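Local coordinates for protein glutathione S-transferase 2 (Heligmosomoides polygyrus, PDB 1TW9) that probably catalyses the conjugation of glutathione to electrophilic halides, releasing an S-substituted glutathione, a halide ion and a proton, at residues A[4-9]-A[29-34]; A[15-20]-A[157-162]; A[22-27]-A[75-80]; A[46-51]-A[61-66]; A[87-92]-A[153-158]. All coordinates share one frame; numbering follows the deposited sequence.

Contacts 1 and 4 lie in the thioredoxin-like N-terminal domain, both reaching the same sheet, with centres about 12 Å apart: the first pairs strands 4-9 and 30-34, and the second packs the loop before strand 53-56 against the end of strand 59-62. Contact 2, close to the centre of the chain, and contact 5 both use helix 155-170 of the helical C-terminal domain, their centres about 10 Å apart. Contact 3 shares helix 16-24 with contact 2. Along the chain, contacts 3 and 4 are nested inside the long loop that contact 2 closes. Contacts 4 and 5 both touch the second subunit, so elements that pack within each domain also help form the dimer interface.

Contact 1: residues A[4-9]-A[29-34]; sequences YKLTYF and YEDVRL
Glu30 O is met by two groups of strand 4-9: Leu6 N hydrogen-bonds to it at 2.8 Å, and Lys5 CA adds a CA-H...O contact at 3.5 Å. Two residues on, Tyr8 N and the CA of Thr7 do the same to Val32 O, while Tyr4 O, Leu6 O and Tyr8 O accept from the amides of Glu30, Val32 and Leu34. These five bonds make a parallel pair at one side of the thioredoxin-like sheet; helix 16-24 links the two strands in a beta-alpha-beta unit and packs on the face of Leu6 and Tyr8. On the face bearing Lys5, Thr7, Glu30 and Val32, the Lys5 and Glu30 chains run side by side. Both start with CG opposite the backbone N (chi1 174° and -162°), which brings Lys5 CD to 3.8 Å from Glu30 OE2; the bend of the Lys5 chain at chi3 keeps NZ 5.3 Å from that oxygen. Thr7 CG2 presses on Leu34 CD1 at 3.5 Å. On the other face Leu6 CB lies 4.0 Å from Tyr29 CD2, and the Tyr29 ring stacks on Phe22 of the helix. Arg33 there reaches side-on to Asp31 OD2, which lies in the guanidinium plane: NE, 2.9 Å away, meets it from above the carboxylate plane, and NH2 takes its syn lone pair. Asp31 OD1 forms a salt bridge with Arg19, fixing the carboxylate at both oxygens.

Contact 2: residues A[15-20]-A[157-162]; sequences GECARQ and DLLVAE
Cys17 and Leu159 form the nearest backbone pair, their CA atoms 5.6 Å apart, where the short axes of helices 16-20 and 157-162 pass 9.4 Å from each other at 124°. This is the domain interface of the glutathione transferase fold, the first helix of the thioredoxin-like domain lying against a central helix of the all-helical domain. The polar end of the contact centres on Gln20, whose NE2 gives one hydrogen to Glu16 OE2 at 3.0 Å within its own helix and the other to Glu162 OE2, also 3.0 Å away. Both acceptors lie in the amide plane, yet they are used differently: Glu16 offers its anti lone pair, whereas Glu162 is approached from above its carboxylate, which stands 83° to the amide. The two OE2 atoms of Glu16 and Glu162 are 4.6 Å apart, and Arg201 forms a salt bridge to each residue, probably easing the like charges; Trp197 NE1 also binds Glu16 OE2. A leucine in place of Gln20 would have no amide to give to Glu16 and Glu162, whose carboxylates would probably be left to rely more on Arg201 to offset their like charges. Apolar atoms fill the rest. Cys17 SG, opposite its backbone N (chi1 -178°), rests 4.0 Å from Leu159 CB. Leu158 slides past the Gln20 chain in the opposing direction, its CD1 3.9 Å from Gln20 C. A water donates weakly to Leu158 O at 3.0 Å and to Gln20 OE1.

Contact 3: residues A[22-27]-A[75-80]; sequences FALADQ and FGFAGA
Leu24 and Phe77 make the tight part of the contact. Leu24 CD1 sits over the middle of the Phe77 ring, 3.6 Å from its centroid and only 7° off the normal, a clear CH-pi contact. The opposite face of this ring is covered by Phe75 O, 3.6 Å above the plane toward the rim, so the ring is held between a methyl and a carbonyl. Leu24 holds a chi1 of -123°, away from a staggered value, which suggests some strain. Ala25 serves both aromatics: its CB lies over one face of Phe75, 3.5 Å from CG, and at the edge of Phe77, 3.9 Å from CE1. The looser side runs out past Phe75. There Phe22 CD1 comes only to 4.3 Å from Phe75 CE1, and the side chain of Gln27, which is partly exposed, runs at about a right angle to that of Phe75 with CG 3.8 Å from CZ. Asp26, just before Gln27, is exposed to solvent. It takes positive phi in a Schellman motif that ends helix 16-24, with Gln27 N bonded to Phe22 O at 3.0 Å. Segment 75-80 takes the last residue of helix 64-75 and the loop after it, and packs on the end of helix 16-24. Phe22 goes on to meet Tyr4 of strand 4-9, Leu24 touches Ile194 of helix 192-200, and the Phe77 backbone bonds to Trp155 at the start of helix 155-170.

Contact 4: residues A[46-51]-A[61-66]; sequences FPFGQV and LAQSQA
Ala62 CB is the point on which two side chains of the 46-51 loop close. The Phe48 ring presents its edge, with CD1 3.7 Å from the methyl, and Pro47 comes in with CB at 3.9 Å and CG equally near. Phe48 CE1 also approaches Gln63 CG at 4.1 Å, the Gln63 and Phe48 side chains running at about a right angle. Within the loop, Pro47 CB lies over one face of the Phe48 ring, 3.8 Å above its plane, so proline and phenylalanine bear on Ala62 as a unit. The ring is aimed there by a chi1 of -51°, CG lying opposite the carbonyl carbon. A type I turn from Phe46 to Gly49 carries both residues, closed by Gly49 N bonding to Phe46 O at 3.0 Å. Across the contact, strand 59-62 ends and Gln63 takes the N-cap position of helix 64-75, a stretch that in glutathione transferases borders the glutathione site. Phe48 also packs on Ala94 of the second subunit, and this recalls the aromatic key of the lock-and-key dimer contact in the alpha, mu and pi classes. An alanine here would take away the ring and is likely to open a gap between Ala62 and Ala94 of the second subunit. Further out, Val53 of the neighbouring strand backs both Pro47 and Ala62, and Ser64 OG bonds to Ala14 O.

Contact 5: residues A[87-92]-A[153-158]; sequences LIDSLA and ISWVDL. Unlike the reference sequence in segment 87-92: Leu91 (reference Pro).
The indole of Trp155 takes Ile88 CG2 over one face, toward the rim, the methyl only 3.4 Å from NE1. At the ring edge, in plane, lie Asp89 OD1, 3.6 Å from CZ2, and a water, while Ala92 CB approaches CH2 obliquely at 3.6 Å. This is the packing of helix 82-101 on the buried start of helix 155-170 in the all-helical domain of glutathione transferases. The water joins the helices by polar means: it donates to Asp89 OD1 at 2.8 Å and accepts from Trp155 NE1 at 2.9 Å. Asp89 is tied further by Arg69 of its own chain at OD1 and by Arg69 of the second subunit at OD2, so its buried charge is probably well balanced. Beside the indole, Val156 fits between two turns of the opposing helix, CG1 touching Ile88 CG2 and CG2 lying 3.8 Å from CB of Leu91. Ile88 CD1 reaches on to Ser154 CB at 3.5 Å. Ser154 is the N-cap of helix 155-170 in the Ser-X-X-Asp sequence familiar from this family as an N-capping box; Asp157 OD2 accepts from Ser154 N at 2.8 Å through its anti lone pair.

Contact 1: residues A[4-9]-A[29-34]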
# COMPACT_ATOMS: atom_id res chain seq x y z
N TYR A 4 13.45 1.06 18.42
CA TYR A 4 12.93 1.57 17.14
C TYR A 4 13.76 2.76 16.68
O TYR A 4 14.08 3.66 17.48
CB TYR A 4 11.49 2.06 17.26
CG TYR A 4 10.51 0.99 17.61
CD1 TYR A 4 10.03 0.15 16.62
CD2 TYR A 4 10.05 0.83 18.86
CE1 TYR A 4 9.14 -0.89 16.88
CE2 TYR A 4 9.15 -0.20 19.18
CZ TYR A 4 8.69 -1.05 18.17
OH TYR A 4 7.77 -2.05 18.46
N LYS A 5 14.16 2.75 15.42
CA LYS A 5 14.84 3.87 14.85
C LYS A 5 14.13 4.18 13.56
O LYS A 5 13.94 3.29 12.73
CB LYS A 5 16.30 3.54 14.55
CG LYS A 5 17.03 4.67 13.82
CD LYS A 5 18.51 4.47 13.64
CE LYS A 5 18.97 3.46 12.67
NZ LYS A 5 20.53 3.54 12.65
N LEU A 6 13.74 5.42 13.39
CA LEU A 6 13.09 5.85 12.13
C LEU A 6 14.09 6.83 11.44
O LEU A 6 14.52 7.81 12.06
CB LEU A 6 11.82 6.59 12.42
CG LEU A 6 11.02 6.97 11.14
CD1 LEU A 6 10.48 5.81 10.34
CD2 LEU A 6 9.89 8.00 11.52
N THR A 7 14.45 6.54 10.19
CA THR A 7 15.38 7.40 9.43
C THR A 7 14.56 8.02 8.25
O THR A 7 13.89 7.31 7.47
CB THR A 7 16.56 6.57 8.92
OG1 THR A 7 17.34 6.09 10.06
CG2 THR A 7 17.48 7.47 8.14
N TYR A 8 14.66 9.34 8.15
CA TYR A 8 13.96 10.09 7.13
C TYR A 8 14.69 11.43 6.97
O TYR A 8 15.70 11.65 7.58
CB TYR A 8 12.47 10.24 7.46
CG TYR A 8 11.66 10.85 6.35
CD1 TYR A 8 11.61 10.26 5.10
CD2 TYR A 8 10.98 12.03 6.52
CE1 TYR A 8 10.90 10.83 4.08
CE2 TYR A 8 10.30 12.61 5.53
CZ TYR A 8 10.24 11.98 4.27
OH TYR A 8 9.54 12.55 3.22
N PHE A 9 14.19 12.30 6.11
CA PHE A 9 14.66 13.64 6.02
C PHE A 9 14.11 14.51 7.13
O PHE A 9 13.24 14.07 7.93
CB PHE A 9 14.28 14.19 4.66
CG PHE A 9 14.97 13.49 3.54
CD1 PHE A 9 16.35 13.55 3.45
CD2 PHE A 9 14.27 12.79 2.59
CE1 PHE A 9 17.03 12.90 2.44
CE2 PHE A 9 14.97 12.17 1.55
CZ PHE A 9 16.33 12.22 1.51
N TYR A 29 11.35 6.31 20.31
CA TYR A 29 12.09 5.86 19.12
C TYR A 29 13.16 6.88 18.80
O TYR A 29 13.10 7.99 19.27
CB TYR A 29 11.16 5.68 17.94
CG TYR A 29 10.55 6.98 17.43
CD1 TYR A 29 9.50 7.61 18.14
CD2 TYR A 29 11.01 7.55 16.24
CE1 TYR A 29 8.93 8.82 17.70
CE2 TYR A 29 10.48 8.75 15.80
CZ TYR A 29 9.48 9.40 16.53
OH TYR A 29 8.98 10.58 16.08
N GLU A 30 14.16 6.48 18.02
CA GLU A 30 15.19 7.37 17.59
C GLU A 30 14.72 8.02 16.28
O GLU A 30 14.49 7.32 15.30
CB GLU A 30 16.44 6.54 17.38
CG GLU A 30 17.71 7.30 17.33
CD GLU A 30 18.94 6.39 17.17
OE1 GLU A 30 19.97 6.96 16.81
OE2 GLU A 30 18.86 5.15 17.40
N ASP A 31 14.51 9.34 16.29
CA ASP A 31 13.97 10.08 15.15
C ASP A 31 15.19 10.68 14.42
O ASP A 31 15.72 11.75 14.79
CB ASP A 31 13.02 11.18 15.63
CG ASP A 31 12.25 11.83 14.51
OD1 ASP A 31 12.07 11.16 13.47
OD2 ASP A 31 11.76 13.01 14.64
N VAL A 32 15.66 9.94 13.43
CA VAL A 32 16.86 10.33 12.66
C VAL A 32 16.46 11.13 11.42
O VAL A 32 15.70 10.66 10.58
CB VAL A 32 17.75 9.11 12.28
CG1 VAL A 32 18.93 9.57 11.48
CG2 VAL A 32 18.16 8.35 13.60
N ARG A 33 16.99 12.37 11.35
CA ARG A 33 16.61 13.32 10.32
C ARG A 33 17.90 13.67 9.59
O ARG A 33 18.74 14.45 10.07
CB ARG A 33 15.98 14.57 10.92
CG ARG A 33 14.64 14.30 11.50
CD ARG A 33 14.07 15.42 12.36
NE ARG A 33 12.78 15.07 12.88
CZ ARG A 33 11.62 15.56 12.45
NH1 ARG A 33 11.59 16.56 11.56
NH2 ARG A 33 10.49 15.12 12.96
N LEU A 34 18.01 13.09 8.42
CA LEU A 34 19.18 13.26 7.59
C LEU A 34 19.13 14.52 6.77
O LEU A 34 18.08 14.92 6.31
CB LEU A 34 19.29 12.06 6.66
CG LEU A 34 19.42 10.68 7.30
CD1 LEU A 34 19.52 9.65 6.26
CD2 LEU A 34 20.62 10.59 8.27

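Contact 2: residues A[15-20]-A[157-162]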
# COMPACT_ATOMS: atom_id res chain seq x y z
N GLY A 15 7.62 10.46 6.44
CA GLY A 15 7.99 9.91 7.74
C GLY A 15 6.95 10.19 8.84
O GLY A 15 6.87 9.49 9.82
N GLU A 16 6.08 11.17 8.61
CA GLU A 16 5.27 11.73 9.68
C GLU A 16 4.21 10.76 10.21
O GLU A 16 3.96 10.76 11.39
CB GLU A 16 4.62 13.00 9.24
CG GLU A 16 3.91 13.80 10.32
CD GLU A 16 4.78 14.32 11.44
OE1 GLU A 16 6.02 14.27 11.35
OE2 GLU A 16 4.19 14.82 12.42
N CYS A 17 3.58 9.97 9.35
CA CYS A 17 2.51 9.08 9.86
C CYS A 17 3.13 8.11 10.85
O CYS A 17 2.66 7.96 11.99
CB CYS A 17 1.78 8.48 8.66
SG CYS A 17 0.43 7.42 9.17
N ALA A 18 4.29 7.56 10.49
CA ALA A 18 5.00 6.70 11.43
C ALA A 18 5.25 7.40 12.79
O ALA A 18 5.05 6.80 13.89
CB ALA A 18 6.21 6.16 10.80
N ARG A 19 5.76 8.64 12.74
CA ARG A 19 6.04 9.42 13.94
C ARG A 19 4.81 9.61 14.74
O ARG A 19 4.81 9.56 15.98
CB ARG A 19 6.66 10.78 13.58
CG ARG A 19 7.99 10.68 12.85
CD ARG A 19 8.61 12.08 12.83
NE ARG A 19 9.82 12.15 11.98
CZ ARG A 19 9.84 12.71 10.78
NH1 ARG A 19 8.74 13.24 10.26
NH2 ARG A 19 10.99 12.78 10.14
N GLN A 20 3.68 9.82 14.05
CA GLN A 20 2.44 9.98 14.78
C GLN A 20 1.88 8.65 15.39
O GLN A 20 1.24 8.69 16.43
CB GLN A 20 1.44 10.71 13.97
CG GLN A 20 1.87 12.12 13.68
CD GLN A 20 0.86 12.96 13.03
OE1 GLN A 20 -0.32 12.55 12.96
NE2 GLN A 20 1.26 14.12 12.54
N ASP A 157 -6.65 7.40 9.84
CA ASP A 157 -7.15 8.66 10.42
C ASP A 157 -6.00 9.69 10.57
O ASP A 157 -6.14 10.86 10.22
CB ASP A 157 -7.74 8.45 11.79
CG ASP A 157 -9.00 7.69 11.77
OD1 ASP A 157 -9.98 8.07 11.03
OD2 ASP A 157 -9.09 6.68 12.57
N LEU A 158 -4.87 9.24 11.11
CA LEU A 158 -3.66 10.05 11.23
C LEU A 158 -3.15 10.56 9.90
O LEU A 158 -2.78 11.76 9.80
CB LEU A 158 -2.48 9.34 11.97
CG LEU A 158 -2.74 8.81 13.34
CD1 LEU A 158 -1.63 7.98 13.82
CD2 LEU A 158 -3.05 9.90 14.25
N LEU A 159 -3.11 9.72 8.88
CA LEU A 159 -2.56 10.09 7.59
C LEU A 159 -3.49 11.16 6.94
O LEU A 159 -2.99 12.17 6.42
CB LEU A 159 -2.52 8.82 6.78
CG LEU A 159 -1.97 8.88 5.38
CD1 LEU A 159 -0.50 9.25 5.44
CD2 LEU A 159 -2.16 7.58 4.68
N VAL A 160 -4.78 10.89 6.95
CA VAL A 160 -5.76 11.82 6.36
C VAL A 160 -5.78 13.16 7.06
O VAL A 160 -5.65 14.22 6.37
CB VAL A 160 -7.14 11.18 6.19
CG1 VAL A 160 -8.18 12.22 5.66
CG2 VAL A 160 -7.04 10.01 5.14
N ALA A 161 -5.86 13.15 8.41
CA ALA A 161 -6.01 14.36 9.19
C ALA A 161 -4.77 15.23 8.99
O ALA A 161 -4.85 16.44 8.87
CB ALA A 161 -6.19 14.06 10.68
N GLU A 162 -3.60 14.61 8.92
CA GLU A 162 -2.39 15.42 8.75
C GLU A 162 -2.33 16.09 7.40
O GLU A 162 -1.97 17.26 7.28
CB GLU A 162 -1.14 14.53 8.98
CG GLU A 162 0.19 15.23 8.72
CD GLU A 162 0.59 16.28 9.78
OE1 GLU A 162 1.42 17.16 9.42
OE2 GLU A 162 0.07 16.32 10.95
O HOH W 1 0.22 11.35 9.75

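Contact 3: residues A[22-27]-A[75-80]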
# COMPACT_ATOMS: atom_id res chain seq x y z
N PHE A 22 3.87 6.32 16.55
CA PHE A 22 4.71 6.24 17.74
C PHE A 22 4.16 7.12 18.85
O PHE A 22 4.09 6.74 20.02
CB PHE A 22 6.15 6.68 17.42
CG PHE A 22 7.04 5.56 16.77
CD1 PHE A 22 7.10 4.28 17.32
CD2 PHE A 22 7.72 5.80 15.59
CE1 PHE A 22 7.90 3.32 16.74
CE2 PHE A 22 8.53 4.83 15.04
CZ PHE A 22 8.61 3.60 15.60
N ALA A 23 3.80 8.36 18.49
CA ALA A 23 3.30 9.34 19.46
C ALA A 23 2.05 8.77 20.09
O ALA A 23 1.90 8.81 21.32
CB ALA A 23 3.01 10.70 18.81
N LEU A 24 1.12 8.31 19.25
CA LEU A 24 -0.16 7.77 19.71
C LEU A 24 0.01 6.60 20.67
O LEU A 24 -0.81 6.40 21.57
CB LEU A 24 -0.94 7.23 18.51
CG LEU A 24 -2.31 7.74 18.19
CD1 LEU A 24 -2.98 6.69 17.36
CD2 LEU A 24 -3.14 8.35 19.34
N ALA A 25 1.07 5.83 20.48
CA ALA A 25 1.37 4.63 21.29
C ALA A 25 2.24 4.94 22.52
O ALA A 25 2.53 4.04 23.27
CB ALA A 25 2.05 3.62 20.45
N ASP A 26 2.70 6.17 22.63
CA ASP A 26 3.67 6.60 23.67
C ASP A 26 4.90 5.70 23.62
O ASP A 26 5.48 5.28 24.64
CB ASP A 26 2.99 6.60 25.02
CG ASP A 26 3.81 7.18 26.09
OD1 ASP A 26 4.56 8.11 25.81
OD2 ASP A 26 3.71 6.78 27.27
N GLN A 27 5.35 5.50 22.40
CA GLN A 27 6.51 4.67 22.20
C GLN A 27 7.72 5.55 21.87
O GLN A 27 7.70 6.29 20.89
CB GLN A 27 6.23 3.67 21.09
CG GLN A 27 7.48 2.87 20.69
CD GLN A 27 7.96 1.95 21.74
OE1 GLN A 27 9.14 2.02 22.16
NE2 GLN A 27 7.07 1.05 22.18
N PHE A 75 0.73 -1.71 17.71
CA PHE A 75 0.22 -0.88 18.83
C PHE A 75 -1.28 -0.80 18.96
O PHE A 75 -1.81 -0.19 19.91
CB PHE A 75 0.87 0.54 18.77
CG PHE A 75 2.34 0.51 18.90
CD1 PHE A 75 3.16 1.02 17.93
CD2 PHE A 75 2.89 -0.09 20.00
CE1 PHE A 75 4.54 0.97 18.11
CE2 PHE A 75 4.22 -0.14 20.16
CZ PHE A 75 5.03 0.32 19.18
N GLY A 76 -2.00 -1.38 18.00
CA GLY A 76 -3.45 -1.49 18.12
C GLY A 76 -4.25 -0.42 17.36
O GLY A 76 -5.37 -0.11 17.77
N PHE A 77 -3.67 0.14 16.30
CA PHE A 77 -4.27 1.26 15.60
C PHE A 77 -4.53 0.84 14.14
O PHE A 77 -4.43 1.68 13.22
CB PHE A 77 -3.41 2.51 15.65
CG PHE A 77 -3.06 2.91 17.11
CD1 PHE A 77 -1.77 2.97 17.55
CD2 PHE A 77 -4.07 3.21 17.96
CE1 PHE A 77 -1.57 3.31 18.94
CE2 PHE A 77 -3.82 3.57 19.25
CZ PHE A 77 -2.59 3.54 19.69
N ALA A 78 -4.77 -0.43 13.94
CA ALA A 78 -5.08 -0.94 12.54
C ALA A 78 -6.39 -1.71 12.49
O ALA A 78 -6.53 -2.60 11.69
CB ALA A 78 -4.00 -1.74 12.05
N GLY A 79 -7.38 -1.26 13.23
CA GLY A 79 -8.68 -1.85 13.19
C GLY A 79 -8.82 -3.03 14.12
O GLY A 79 -7.83 -3.56 14.65
N ALA A 80 -10.07 -3.42 14.34
CA ALA A 80 -10.42 -4.49 15.28
C ALA A 80 -10.54 -5.87 14.72
O ALA A 80 -10.48 -6.84 15.45
CB ALA A 80 -11.67 -4.11 16.05

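Contact 4: residues A[46-51]-A[61-66]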
# COMPACT_ATOMS: atom_id res chain seq x y z
N PHE A 46 19.94 1.41 2.26
CA PHE A 46 18.47 1.31 2.46
C PHE A 46 17.92 0.29 1.46
O PHE A 46 18.41 0.22 0.32
CB PHE A 46 17.80 2.66 2.30
CG PHE A 46 18.36 3.72 3.21
CD1 PHE A 46 18.80 4.92 2.70
CD2 PHE A 46 18.49 3.50 4.55
CE1 PHE A 46 19.27 5.90 3.54
CE2 PHE A 46 18.98 4.48 5.38
CZ PHE A 46 19.41 5.66 4.86
N PRO A 47 16.89 -0.46 1.89
CA PRO A 47 16.36 -1.56 1.10
C PRO A 47 16.03 -1.24 -0.35
O PRO A 47 16.35 -2.03 -1.25
CB PRO A 47 15.13 -1.97 1.87
CG PRO A 47 15.50 -1.71 3.31
CD PRO A 47 16.20 -0.36 3.18
N PHE A 48 15.46 -0.07 -0.60
CA PHE A 48 15.14 0.34 -1.93
C PHE A 48 15.76 1.71 -2.26
O PHE A 48 15.24 2.46 -3.08
CB PHE A 48 13.65 0.38 -2.13
CG PHE A 48 12.98 -0.91 -1.71
CD1 PHE A 48 12.27 -0.95 -0.51
CD2 PHE A 48 13.10 -2.05 -2.48
CE1 PHE A 48 11.70 -2.13 -0.09
CE2 PHE A 48 12.50 -3.25 -2.09
CZ PHE A 48 11.82 -3.28 -0.89
N GLY A 49 16.86 2.00 -1.61
CA GLY A 49 17.61 3.26 -1.89
C GLY A 49 16.91 4.54 -1.44
O GLY A 49 17.21 5.64 -1.93
N GLN A 50 15.93 4.41 -0.55
CA GLN A 50 15.12 5.55 -0.13
C GLN A 50 14.82 5.52 1.34
O GLN A 50 15.02 4.50 2.02
CB GLN A 50 13.80 5.57 -0.82
CG GLN A 50 13.85 5.55 -2.30
CD GLN A 50 12.52 5.08 -2.78
OE1 GLN A 50 12.18 3.89 -2.65
NE2 GLN A 50 11.73 5.98 -3.25
N VAL A 51 14.28 6.64 1.79
CA VAL A 51 13.80 6.79 3.16
C VAL A 51 12.32 7.18 3.05
O VAL A 51 11.86 7.64 1.99
CB VAL A 51 14.86 7.76 3.74
CG1 VAL A 51 14.54 9.24 3.62
CG2 VAL A 51 15.80 7.21 4.79
N LEU A 61 13.04 -2.08 7.70
CA LEU A 61 11.78 -2.14 7.01
C LEU A 61 11.56 -0.80 6.32
O LEU A 61 11.49 0.26 6.99
CB LEU A 61 10.65 -2.36 7.99
CG LEU A 61 9.17 -2.26 7.44
CD1 LEU A 61 8.90 -3.35 6.38
CD2 LEU A 61 8.13 -2.30 8.52
N ALA A 62 11.43 -0.88 5.00
CA ALA A 62 11.29 0.33 4.19
C ALA A 62 9.82 0.50 3.77
O ALA A 62 8.99 -0.36 4.00
CB ALA A 62 12.16 0.27 2.97
N GLN A 63 9.54 1.64 3.16
CA GLN A 63 8.28 1.98 2.51
C GLN A 63 7.27 2.52 3.55
O GLN A 63 6.83 1.83 4.45
CB GLN A 63 7.70 0.88 1.68
CG GLN A 63 8.56 0.40 0.53
CD GLN A 63 8.59 1.36 -0.61
OE1 GLN A 63 9.45 1.27 -1.48
NE2 GLN A 63 7.68 2.32 -0.60
N SER A 64 6.92 3.79 3.37
CA SER A 64 6.07 4.54 4.28
C SER A 64 4.86 3.81 4.79
O SER A 64 4.64 3.68 5.95
CB SER A 64 5.56 5.83 3.53
OG SER A 64 4.96 6.64 4.50
N GLN A 65 4.00 3.36 3.88
CA GLN A 65 2.77 2.73 4.33
C GLN A 65 3.06 1.36 4.97
O GLN A 65 2.35 0.96 5.87
CB GLN A 65 1.76 2.56 3.22
CG GLN A 65 1.08 3.88 2.92
CD GLN A 65 -0.21 3.88 2.16
OE1 GLN A 65 -0.79 2.83 1.73
NE2 GLN A 65 -0.65 5.13 1.86
N ALA A 66 4.10 0.66 4.53
CA ALA A 66 4.43 -0.66 5.15
C ALA A 66 4.86 -0.48 6.63
O ALA A 66 4.50 -1.25 7.48
CB ALA A 66 5.49 -1.33 4.39

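Contact 5: residues A[87-92]-A[153-158]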
# COMPACT_ATOMS: atom_id res chain seq x y z
N LEU A 87 -10.14 -2.38 5.18
CA LEU A 87 -10.78 -1.08 4.84
C LEU A 87 -9.85 0.08 5.07
O LEU A 87 -9.80 1.00 4.26
CB LEU A 87 -12.05 -0.94 5.66
CG LEU A 87 -13.20 -1.86 5.21
CD1 LEU A 87 -14.37 -1.72 6.20
CD2 LEU A 87 -13.72 -1.65 3.77
N ILE A 88 -9.15 0.03 6.18
CA ILE A 88 -8.19 1.07 6.50
C ILE A 88 -7.16 1.13 5.36
O ILE A 88 -6.80 2.20 4.84
CB ILE A 88 -7.56 0.79 7.89
CG1 ILE A 88 -8.61 1.04 9.06
CG2 ILE A 88 -6.25 1.58 8.12
CD1 ILE A 88 -8.22 0.44 10.39
N ASP A 89 -6.61 -0.03 5.04
CA ASP A 89 -5.67 -0.15 3.91
C ASP A 89 -6.26 0.48 2.67
O ASP A 89 -5.56 1.19 1.94
CB ASP A 89 -5.33 -1.58 3.58
CG ASP A 89 -4.51 -2.26 4.60
OD1 ASP A 89 -3.89 -1.57 5.46
OD2 ASP A 89 -4.36 -3.50 4.61
N SER A 90 -7.50 0.17 2.37
CA SER A 90 -8.13 0.64 1.13
C SER A 90 -8.16 2.18 1.13
O SER A 90 -7.92 2.79 0.09
CB SER A 90 -9.54 0.04 0.91
OG SER A 90 -10.47 0.65 1.75
N LEU A 91 -8.43 2.80 2.29
CA LEU A 91 -8.48 4.27 2.37
C LEU A 91 -7.07 4.88 2.16
O LEU A 91 -6.93 5.93 1.57
CB LEU A 91 -9.09 4.70 3.71
CG LEU A 91 -10.62 4.51 3.67
CD1 LEU A 91 -11.06 4.34 5.08
CD2 LEU A 91 -11.21 5.72 3.00
N ALA A 92 -6.03 4.23 2.71
CA ALA A 92 -4.69 4.72 2.59
C ALA A 92 -4.26 4.59 1.16
O ALA A 92 -3.54 5.44 0.64
CB ALA A 92 -3.79 3.96 3.45
N ILE A 153 -9.44 5.04 16.71
CA ILE A 153 -8.52 5.73 15.84
C ILE A 153 -7.64 4.73 15.16
O ILE A 153 -7.22 3.69 15.78
CB ILE A 153 -7.70 6.74 16.68
CG1 ILE A 153 -6.85 7.67 15.81
CG2 ILE A 153 -6.82 6.05 17.67
CD1 ILE A 153 -6.29 8.93 16.49
N SER A 154 -7.31 5.00 13.89
CA SER A 154 -6.38 4.11 13.16
C SER A 154 -5.34 4.98 12.47
O SER A 154 -5.52 6.21 12.32
CB SER A 154 -7.07 3.27 12.13
OG SER A 154 -7.63 4.07 11.10
N TRP A 155 -4.36 4.30 11.91
CA TRP A 155 -3.24 5.06 11.22
C TRP A 155 -3.73 5.82 10.01
O TRP A 155 -3.15 6.91 9.67
CB TRP A 155 -2.11 4.13 10.84
CG TRP A 155 -2.43 3.05 9.87
CD1 TRP A 155 -3.01 1.82 10.12
CD2 TRP A 155 -2.03 3.02 8.49
NE1 TRP A 155 -3.03 1.06 8.96
CE2 TRP A 155 -2.48 1.79 7.94
CE3 TRP A 155 -1.47 3.95 7.63
CZ2 TRP A 155 -2.30 1.45 6.59
CZ3 TRP A 155 -1.27 3.59 6.31
CH2 TRP A 155 -1.67 2.36 5.81
N VAL A 156 -4.78 5.36 9.36
CA VAL A 156 -5.31 6.13 8.17
C VAL A 156 -6.02 7.40 8.66
O VAL A 156 -5.98 8.43 7.99
CB VAL A 156 -6.20 5.34 7.19
CG1 VAL A 156 -7.62 5.05 7.80
CG2 VAL A 156 -6.28 6.09 5.87
N ASP A 157 -6.65 7.40 9.84
CA ASP A 157 -7.15 8.66 10.42
C ASP A 157 -6.00 9.69 10.57
O ASP A 157 -6.14 10.86 10.22
CB ASP A 157 -7.74 8.45 11.79
CG ASP A 157 -9.00 7.69 11.77
OD1 ASP A 157 -9.98 8.07 11.03
OD2 ASP A 157 -9.09 6.68 12.57
N LEU A 158 -4.87 9.24 11.11
CA LEU A 158 -3.66 10.05 11.23
C LEU A 158 -3.15 10.56 9.90
O LEU A 158 -2.78 11.76 9.80
CB LEU A 158 -2.48 9.34 11.97
CG LEU A 158 -2.74 8.81 13.34
CD1 LEU A 158 -1.63 7.98 13.82
CD2 LEU A 158 -3.05 9.90 14.25
O HOH W 2 -4.20 -1.54 8.24